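Side-chain contact in aromatic-L-amino-acid decarboxylase (Catharanthus roseus, PDB 6EEW), which decarboxylates L-tryptophan to tryptamine and L-5-hydroxytryptophan to serotonin as a pyridoxal 5'-phosphate-dependent homodimer: residues K444-L449 with M457-V462. Residues are numbered along the deposited sequence; the frame is centred on the assembly and turned at random.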
# COMPACT_ATOMS: atom_id res chain seq x y z
N LYS A 444 -32.83 -17.25 2.23
CA LYS A 444 -33.75 -16.86 1.16
C LYS A 444 -34.09 -15.38 1.25
O LYS A 444 -34.15 -14.69 0.23
CB LYS A 444 -35.02 -17.71 1.24
CG LYS A 444 -36.02 -17.44 0.13
CD LYS A 444 -35.34 -17.45 -1.24
CE LYS A 444 -36.37 -17.59 -2.36
NZ LYS A 444 -37.53 -16.68 -2.18
N LEU A 445 -34.32 -14.88 2.47
CA LEU A 445 -34.62 -13.46 2.61
C LEU A 445 -33.45 -12.61 2.13
O LEU A 445 -33.64 -11.64 1.38
CB LEU A 445 -34.95 -13.13 4.07
CG LEU A 445 -35.21 -11.64 4.30
CD1 LEU A 445 -36.42 -11.20 3.48
CD2 LEU A 445 -35.42 -11.36 5.77
N LEU A 446 -32.23 -12.95 2.55
CA LEU A 446 -31.06 -12.20 2.09
C LEU A 446 -30.94 -12.24 0.57
O LEU A 446 -30.66 -11.21 -0.06
CB LEU A 446 -29.79 -12.77 2.73
CG LEU A 446 -28.50 -12.07 2.28
CD1 LEU A 446 -28.49 -10.60 2.68
CD2 LEU A 446 -27.24 -12.79 2.75
N ASP A 447 -31.15 -13.41 -0.03
CA ASP A 447 -31.01 -13.50 -1.48
C ASP A 447 -32.05 -12.62 -2.18
O ASP A 447 -31.72 -11.92 -3.13
CB ASP A 447 -31.11 -14.95 -1.93
CG ASP A 447 -30.43 -15.19 -3.28
OD1 ASP A 447 -30.84 -14.55 -4.28
OD2 ASP A 447 -29.47 -15.98 -3.34
N MET A 448 -33.30 -12.68 -1.73
CA MET A 448 -34.33 -11.81 -2.32
C MET A 448 -33.92 -10.34 -2.21
O MET A 448 -33.99 -9.58 -3.19
CB MET A 448 -35.67 -12.06 -1.63
CG MET A 448 -36.17 -13.49 -1.74
SD MET A 448 -37.67 -13.76 -0.77
CE MET A 448 -38.83 -12.66 -1.58
N LEU A 449 -33.48 -9.93 -1.01
CA LEU A 449 -33.09 -8.54 -0.82
C LEU A 449 -32.05 -8.13 -1.84
O LEU A 449 -32.22 -7.14 -2.57
CB LEU A 449 -32.55 -8.35 0.60
CG LEU A 449 -33.59 -8.37 1.72
CD1 LEU A 449 -32.89 -8.52 3.05
CD2 LEU A 449 -34.43 -7.11 1.69
N MET A 457 -26.74 -6.36 1.22
CA MET A 457 -26.39 -6.74 2.58
C MET A 457 -25.68 -8.08 2.52
O MET A 457 -26.02 -8.93 1.68
CB MET A 457 -27.61 -6.86 3.51
CG MET A 457 -28.42 -5.59 3.64
SD MET A 457 -30.07 -5.88 4.34
CE MET A 457 -29.72 -6.93 5.74
N THR A 458 -24.69 -8.26 3.38
CA THR A 458 -24.08 -9.56 3.59
C THR A 458 -24.62 -10.19 4.87
O THR A 458 -25.35 -9.58 5.65
CB THR A 458 -22.55 -9.47 3.63
OG1 THR A 458 -22.14 -8.47 4.57
CG2 THR A 458 -22.00 -9.16 2.25
N HIS A 459 -24.25 -11.45 5.05
CA HIS A 459 -24.66 -12.29 6.15
C HIS A 459 -23.43 -12.60 6.99
O HIS A 459 -22.31 -12.18 6.68
CB HIS A 459 -25.30 -13.58 5.63
CG HIS A 459 -24.30 -14.57 5.10
ND1 HIS A 459 -23.78 -15.59 5.87
CD2 HIS A 459 -23.72 -14.68 3.89
CE1 HIS A 459 -22.93 -16.29 5.15
NE2 HIS A 459 -22.87 -15.76 3.95
N THR A 460 -23.66 -13.31 8.09
CA THR A 460 -22.55 -13.91 8.82
C THR A 460 -23.07 -15.12 9.58
O THR A 460 -24.28 -15.28 9.79
CB THR A 460 -21.87 -12.93 9.76
OG1 THR A 460 -20.68 -13.54 10.30
CG2 THR A 460 -22.82 -12.53 10.89
N ILE A 461 -22.14 -16.00 9.92
CA ILE A 461 -22.38 -17.13 10.81
C ILE A 461 -21.51 -16.91 12.03
O ILE A 461 -20.28 -16.84 11.91
CB ILE A 461 -22.06 -18.48 10.15
CG1 ILE A 461 -22.89 -18.69 8.89
CG2 ILE A 461 -22.31 -19.61 11.16
CD1 ILE A 461 -24.34 -18.93 9.18
N VAL A 462 -22.15 -16.79 13.19
CA VAL A 462 -21.43 -16.65 14.45
C VAL A 462 -22.08 -17.58 15.47
O VAL A 462 -23.31 -17.59 15.61
CB VAL A 462 -21.43 -15.20 14.96
CG1 VAL A 462 -20.88 -15.12 16.38
CG2 VAL A 462 -20.58 -14.34 14.05
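Leu446 straddles the chain from Met457 to His459 with its two methyl branches. With CG turned anti to the backbone N (chi1 178°), the side chain reaches from the helix to the start of the strand. Leu446 CD1 presses on the Met457 backbone, 3.1 Å from Met457 O, a snug methyl-to-carbonyl approach, and lies 3.9 Å from Met457 CB. The other branch, Leu446 CD2, packs against the root of the histidine, 3.6 Å from His459 CB, and meets the imidazole obliquely; the two side chains cross at about a right angle. Shortening Leu446 to an alanine is likely to open a gap between helix and strand, leaving Met457 CB and His459 CB without their leucine methyls. One turn on, Leu449 adds a looser apolar contact, its CD1 4.1 Å from Met457 SD. Met457 carries its SD there with CG anti to the carbonyl carbon (chi1 -59°) and the chain extended at chi2 (164°). The contact joins helix 438-451 to the edge strand 459-462 of the C-terminal antiparallel sheet. Leu446 also touches Tyr466 of the adjoining strand 465-471, and the Tyr466 ring lies nearly parallel to that of His459. Met457 also touches Phe427 of strand 424-429, and Leu449 packs on Ile489 and Leu492 of helix 479-496.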